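PDB 6HLX: AgaA from Rhizobium radiobacter, which binds the opine agropinic acid as a periplasmic substrate-binding protein and probably delivers it to an ABC transporter for import. Local coordinates for residues R452-T466 with T473-E486. Residues are numbered along the deposited sequence; the frame is centred on the assembly and turned at random.
Sequences REQNYAVKKGVTGFT and TFQSGLSIENTKIE. With G9Z (agropinic acid), chain E.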
loop_
_atom_site.group_PDB
_atom_site.type_symbol
_atom_site.label_atom_id
_atom_site.label_comp_id
_atom_site.label_asym_id
_atom_site.label_seq_id
_atom_site.Cartn_x
_atom_site.Cartn_y
_atom_site.Cartn_z
ATOM N N ARG A 452 -10.435 -3.710 8.500
ATOM C CA ARG A 452 -9.822 -3.479 9.819
ATOM C C ARG A 452 -9.659 -1.988 10.114
ATOM O O ARG A 452 -9.605 -1.171 9.188
ATOM C CB ARG A 452 -8.447 -4.178 9.922
ATOM C CG ARG A 452 -7.363 -3.541 9.047
ATOM C CD ARG A 452 -6.012 -4.235 9.191
ATOM N NE ARG A 452 -4.905 -3.306 8.950
ATOM C CZ ARG A 452 -3.821 -3.594 8.234
ATOM N NH1 ARG A 452 -3.693 -4.785 7.657
ATOM N NH2 ARG A 452 -2.846 -2.705 8.112
ATOM N N GLU A 453 -9.482 -1.648 11.396
ATOM C CA GLU A 453 -9.135 -0.270 11.771
ATOM C C GLU A 453 -7.618 -0.112 11.567
ATOM O O GLU A 453 -6.850 -1.061 11.789
ATOM C CB GLU A 453 -9.445 -0.013 13.249
ATOM C CG GLU A 453 -10.936 -0.008 13.543
ATOM C CD GLU A 453 -11.282 0.534 14.913
ATOM O OE1 GLU A 453 -12.482 0.515 15.266
ATOM O OE2 GLU A 453 -10.359 0.976 15.636
ATOM N N GLN A 454 -7.189 1.081 11.163
ATOM C CA GLN A 454 -5.773 1.394 10.953
ATOM C C GLN A 454 -5.587 2.727 11.652
ATOM O O GLN A 454 -6.052 3.762 11.166
ATOM C CB GLN A 454 -5.453 1.479 9.452
ATOM C CG GLN A 454 -3.967 1.796 9.172
ATOM C CD GLN A 454 -3.030 0.660 9.552
ATOM O OE1 GLN A 454 -3.435 -0.494 9.665
ATOM N NE2 GLN A 454 -1.756 0.964 9.742
ATOM N N ASN A 455 -5.001 2.690 12.853
ATOM C CA ASN A 455 -4.951 3.886 13.676
ATOM C C ASN A 455 -3.537 4.356 13.953
ATOM O O ASN A 455 -2.604 3.546 14.009
ATOM C CB ASN A 455 -5.652 3.583 15.018
ATOM C CG ASN A 455 -7.091 3.113 14.844
ATOM O OD1 ASN A 455 -7.817 3.605 13.987
ATOM N ND2 ASN A 455 -7.527 2.147 15.616
ATOM N N TYR A 456 -3.401 5.681 14.110
ATOM C CA TYR A 456 -2.189 6.351 14.589
ATOM C C TYR A 456 -2.521 6.863 15.981
ATOM O O TYR A 456 -3.702 7.003 16.351
ATOM C CB TYR A 456 -1.834 7.591 13.733
ATOM C CG TYR A 456 -1.223 7.229 12.401
ATOM C CD1 TYR A 456 -2.028 6.905 11.308
ATOM C CD2 TYR A 456 0.160 7.152 12.241
ATOM C CE1 TYR A 456 -1.473 6.562 10.079
ATOM C CE2 TYR A 456 0.729 6.797 11.017
ATOM C CZ TYR A 456 -0.098 6.496 9.940
ATOM O OH TYR A 456 0.415 6.099 8.731
ATOM N N ALA A 457 -1.483 7.207 16.738
ATOM C CA ALA A 457 -1.700 7.857 18.018
ATOM C C ALA A 457 -0.684 8.958 18.155
ATOM O O ALA A 457 0.445 8.824 17.670
ATOM C CB ALA A 457 -1.578 6.873 19.159
ATOM N N VAL A 458 -1.115 10.093 18.724
ATOM C CA VAL A 458 -0.230 11.245 18.899
ATOM C C VAL A 458 -0.258 11.692 20.345
ATOM O O VAL A 458 -1.244 11.456 21.073
ATOM C CB VAL A 458 -0.562 12.424 17.925
ATOM C CG1 VAL A 458 -0.632 11.953 16.466
ATOM C CG2 VAL A 458 -1.857 13.145 18.318
ATOM N N LYS A 459 0.806 12.386 20.760
ATOM C CA LYS A 459 0.847 12.956 22.093
ATOM C C LYS A 459 0.069 14.272 22.066
ATOM O O LYS A 459 0.059 14.964 21.047
ATOM C CB LYS A 459 2.311 13.226 22.509
ATOM C CG LYS A 459 2.925 12.116 23.363
ATOM C CD LYS A 459 2.362 12.122 24.801
ATOM C CE LYS A 459 3.233 11.426 25.810
ATOM N NZ LYS A 459 2.424 10.810 26.898
ATOM N N LYS A 460 -0.559 14.640 23.184
ATOM C CA LYS A 460 -1.218 15.951 23.276
ATOM C C LYS A 460 -0.095 16.983 23.023
ATOM O O LYS A 460 0.989 16.873 23.602
ATOM C CB LYS A 460 -1.813 16.153 24.676
ATOM C CG LYS A 460 -2.580 17.470 24.839
ATOM C CD LYS A 460 -3.214 17.570 26.221
ATOM C CE LYS A 460 -4.011 18.846 26.384
ATOM N NZ LYS A 460 -4.773 18.860 27.661
ATOM N N GLY A 461 -0.344 17.916 22.118
ATOM C CA GLY A 461 0.649 18.911 21.722
ATOM C C GLY A 461 0.992 18.783 20.249
ATOM O O GLY A 461 1.505 19.724 19.642
ATOM N N VAL A 462 0.716 17.602 19.657
ATOM C CA VAL A 462 0.943 17.348 18.229
ATOM C C VAL A 462 -0.335 17.730 17.500
ATOM O O VAL A 462 -1.426 17.318 17.912
ATOM C CB VAL A 462 1.278 15.848 17.950
ATOM C CG1 VAL A 462 1.319 15.550 16.450
ATOM C CG2 VAL A 462 2.575 15.417 18.632
ATOM N N THR A 463 -0.208 18.486 16.403
ATOM C CA THR A 463 -1.347 18.821 15.539
ATOM C C THR A 463 -0.891 18.718 14.103
ATOM O O THR A 463 0.306 18.668 13.847
ATOM C CB THR A 463 -1.886 20.255 15.818
ATOM O OG1 THR A 463 -0.834 21.194 15.599
ATOM C CG2 THR A 463 -2.474 20.430 17.242
ATOM N N GLY A 464 -1.838 18.704 13.171
ATOM C CA GLY A 464 -1.511 18.729 11.758
ATOM C C GLY A 464 -1.077 17.412 11.160
ATOM O O GLY A 464 -0.665 17.405 10.008
ATOM N N PHE A 465 -1.089 16.309 11.937
ATOM C CA PHE A 465 -0.804 14.992 11.351
ATOM C C PHE A 465 -2.174 14.393 11.034
ATOM O O PHE A 465 -3.071 14.428 11.884
ATOM C CB PHE A 465 0.015 14.058 12.271
ATOM C CG PHE A 465 0.445 12.798 11.532
ATOM C CD1 PHE A 465 1.556 12.808 10.688
ATOM C CD2 PHE A 465 -0.302 11.623 11.631
ATOM C CE1 PHE A 465 1.926 11.660 9.966
ATOM C CE2 PHE A 465 0.066 10.477 10.915
ATOM C CZ PHE A 465 1.171 10.498 10.079
ATOM N N THR A 466 -2.320 13.834 9.826
ATOM C CA THR A 466 -3.599 13.315 9.355
ATOM C C THR A 466 -3.494 11.847 9.002
ATOM O O THR A 466 -2.637 11.459 8.202
ATOM C CB THR A 466 -4.060 14.094 8.091
ATOM O OG1 THR A 466 -4.145 15.482 8.401
ATOM C CG2 THR A 466 -5.440 13.631 7.578
ATOM N N THR A 473 -4.700 5.583 3.887
ATOM C CA THR A 473 -4.059 5.552 5.218
ATOM C C THR A 473 -2.552 5.243 5.178
ATOM O O THR A 473 -1.800 5.858 5.946
ATOM C CB THR A 473 -4.803 4.636 6.204
ATOM O OG1 THR A 473 -4.173 4.713 7.498
ATOM C CG2 THR A 473 -4.865 3.173 5.735
ATOM N N PHE A 474 -2.095 4.348 4.291
ATOM C CA PHE A 474 -0.656 4.020 4.240
ATOM C C PHE A 474 0.227 5.173 3.705
ATOM O O PHE A 474 1.459 5.078 3.771
ATOM C CB PHE A 474 -0.392 2.729 3.463
ATOM C CG PHE A 474 -0.943 1.445 4.052
ATOM C CD1 PHE A 474 -1.358 1.384 5.385
ATOM C CD2 PHE A 474 -0.991 0.278 3.293
ATOM C CE1 PHE A 474 -1.823 0.182 5.939
ATOM C CE2 PHE A 474 -1.488 -0.919 3.842
ATOM C CZ PHE A 474 -1.899 -0.958 5.156
ATOM N N GLN A 475 -0.415 6.227 3.139
ATOM C CA GLN A 475 0.297 7.410 2.628
ATOM C C GLN A 475 0.254 8.561 3.629
ATOM O O GLN A 475 0.669 9.676 3.290
ATOM C CB GLN A 475 -0.291 7.871 1.286
ATOM C CG GLN A 475 -0.125 6.808 0.195
ATOM C CD GLN A 475 -0.438 7.374 -1.161
ATOM O OE1 GLN A 475 -0.477 8.583 -1.338
ATOM N NE2 GLN A 475 -0.667 6.501 -2.134
ATOM N N SER A 476 -0.241 8.315 4.852
ATOM C CA SER A 476 -0.384 9.363 5.881
ATOM C C SER A 476 0.910 10.112 6.199
ATOM O O SER A 476 0.848 11.276 6.637
ATOM C CB SER A 476 -0.991 8.804 7.165
ATOM O OG SER A 476 -2.300 8.303 6.940
ATOM N N GLY A 477 2.064 9.465 5.944
ATOM C CA GLY A 477 3.363 10.120 6.138
ATOM C C GLY A 477 3.508 11.407 5.332
ATOM O O GLY A 477 4.277 12.299 5.717
ATOM N N LEU A 478 2.720 11.561 4.236
ATOM C CA LEU A 478 2.716 12.830 3.484
ATOM C C LEU A 478 2.333 14.016 4.382
ATOM O O LEU A 478 2.844 15.130 4.198
ATOM C CB LEU A 478 1.675 12.765 2.358
ATOM C CG LEU A 478 2.120 12.068 1.081
ATOM C CD1 LEU A 478 0.899 11.711 0.191
ATOM C CD2 LEU A 478 3.091 12.966 0.299
ATOM N N SER A 479 1.416 13.790 5.343
ATOM C CA SER A 479 0.909 14.863 6.197
ATOM C C SER A 479 1.963 15.414 7.196
ATOM O O SER A 479 1.688 16.403 7.883
ATOM C CB SER A 479 -0.369 14.424 6.911
ATOM O OG SER A 479 -0.080 13.565 8.004
ATOM N N ILE A 480 3.168 14.781 7.272
ATOM C CA ILE A 480 4.220 15.285 8.184
ATOM C C ILE A 480 4.623 16.733 7.824
ATOM O O ILE A 480 5.116 17.459 8.680
ATOM C CB ILE A 480 5.447 14.321 8.230
ATOM C CG1 ILE A 480 6.340 14.547 9.517
ATOM C CG2 ILE A 480 6.284 14.370 6.939
ATOM C CD1 ILE A 480 5.697 13.989 10.838
ATOM N N GLU A 481 4.415 17.151 6.565
ATOM C CA GLU A 481 4.777 18.522 6.181
ATOM C C GLU A 481 3.877 19.578 6.837
ATOM O O GLU A 481 4.205 20.762 6.799
ATOM C CB GLU A 481 4.779 18.692 4.658
ATOM C CG GLU A 481 3.405 18.630 4.002
ATOM C CD GLU A 481 3.421 18.946 2.517
ATOM O OE1 GLU A 481 4.505 19.281 1.998
ATOM O OE2 GLU A 481 2.352 18.874 1.873
ATOM N N ASN A 482 2.711 19.158 7.360
ATOM C CA ASN A 482 1.749 20.058 8.017
ATOM C C ASN A 482 1.781 19.914 9.531
ATOM O O ASN A 482 1.039 20.603 10.233
ATOM C CB ASN A 482 0.341 19.672 7.574
ATOM C CG ASN A 482 0.124 19.753 6.086
ATOM O OD1 ASN A 482 0.636 20.654 5.409
ATOM N ND2 ASN A 482 -0.658 18.823 5.564
ATOM N N THR A 483 2.525 18.928 10.018
ATOM C CA THR A 483 2.552 18.600 11.443
ATOM C C THR A 483 3.302 19.656 12.247
ATOM O O THR A 483 4.327 20.164 11.795
ATOM C CB THR A 483 3.093 17.181 11.620
ATOM O OG1 THR A 483 2.304 16.299 10.784
ATOM C CG2 THR A 483 3.042 16.711 13.085
ATOM N N LYS A 484 2.783 19.974 13.432
ATOM C CA LYS A 484 3.398 20.933 14.364
ATOM C C LYS A 484 3.423 20.297 15.746
ATOM O O LYS A 484 2.604 19.424 16.040
ATOM C CB LYS A 484 2.579 22.237 14.429
ATOM C CG LYS A 484 2.371 22.920 13.081
ATOM C CD LYS A 484 1.688 24.269 13.233
ATOM C CE LYS A 484 1.517 24.935 11.889
ATOM N NZ LYS A 484 1.154 26.379 12.012
ATOM N N ILE A 485 4.349 20.745 16.601
ATOM C CA ILE A 485 4.432 20.205 17.942
ATOM C C ILE A 485 4.755 21.360 18.876
ATOM O O ILE A 485 5.596 22.211 18.560
ATOM C CB ILE A 485 5.445 19.022 18.026
ATOM C CG1 ILE A 485 5.283 18.250 19.345
ATOM C CG2 ILE A 485 6.915 19.446 17.758
ATOM C CD1 ILE A 485 5.935 16.905 19.331
ATOM N N GLU A 486 4.047 21.417 19.998
ATOM C CA GLU A 486 4.286 22.465 21.000
ATOM C C GLU A 486 5.632 22.215 21.660
ATOM O O GLU A 486 6.075 21.066 21.749
ATOM C CB GLU A 486 3.186 22.410 22.071
ATOM C CG GLU A 486 1.866 22.993 21.598
ATOM C CD GLU A 486 0.790 23.053 22.663
ATOM O OE1 GLU A 486 1.125 23.277 23.850
ATOM O OE2 GLU A 486 -0.398 22.879 22.308
HETATM O OAM G9Z E . 3.752 -2.811 5.560
HETATM C CAB G9Z E . 2.990 -3.574 6.171
HETATM C CAC G9Z E . 3.294 -4.095 7.445
HETATM C CB G9Z E . 2.074 -4.978 7.852
HETATM C CA G9Z E . 1.192 -5.028 6.616
HETATM C C G9Z E . -0.160 -4.681 6.933
HETATM O O G9Z E . -0.483 -3.461 6.965
HETATM N N G9Z E . 1.861 -4.092 5.653
HETATM C CAG G9Z E . 1.279 -3.692 4.315
HETATM C CAH G9Z E . 1.540 -4.782 3.274
HETATM O OAP G9Z E . 0.835 -5.944 3.709
HETATM C CAI G9Z E . 1.069 -4.385 1.871
HETATM O OAQ G9Z E . 1.451 -3.009 1.618
HETATM C CAJ G9Z E . 1.745 -5.263 0.765
HETATM O OAR G9Z E . 1.276 -4.847 -0.531
HETATM C CAK G9Z E . 1.604 -6.797 0.921
HETATM O OAT G9Z E . 2.503 -7.457 0.008
HETATM C CAL G9Z E . 0.157 -7.281 0.745
HETATM O OAS G9Z E . 0.072 -8.694 1.034
HETATM O OXT G9Z E . -0.961 -5.617 7.202
HETATM O O HOH W 1 -1.410 3.822 8.266
HETATM O O HOH W 2 -2.301 17.423 7.849
#
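Ser479 OG is held from both segments at once: it accepts a nearly straight bond from Thr466 N (2.9 Å, 176° at the hydrogen) and donates to Ser476 O, one turn back in its own 3-10 segment. With chi1 at 77°, the hydroxyl swings between its backbone N and carbonyl carbon, which also sets OG of Ser479 over one face of the Phe465 ring, 3.2 Å from Phe465 CD1. Thr483 OG1 meets the same ring at its edge while donating to Ser479 O, and the far rim of Phe465, at CE2, lies over a face of Tyr456. The Tyr456 hydroxyl reaches the CB of Ser476 and shares a water with Gln454 NE2 and Thr473 OG1, the latter also bonded to Asn467.

Beyond Thr483 the two segments pair as a short antiparallel ladder, Thr463 N to Lys484 O (3.0 Å) and Lys484 N to Thr463 O (2.8 Å), while Val462 CG2 packs on Ile485 CD1. At the opposite end the arrangement serves the ligand pocket. Arg452 clasps Gln454 OE1 side-on through NE and NH2, the NE bond being the longer and more bent, a grip that helps hold the guanidinium in place while NH2 and NH1 bind the agropinic acid carboxylate, NH2 to O at 2.7 Å. The Phe474 ring turns its edge to Arg452 NH2 and to the Gln454 amide, whose plane stands 87° from it, and its CZ touches the same ligand oxygen.

Strand 456-459 runs between strands 213-214 and 231-234, which pack against Phe465, while helix 23-32 touches Phe474 and Ile480 of the 3-10 segment.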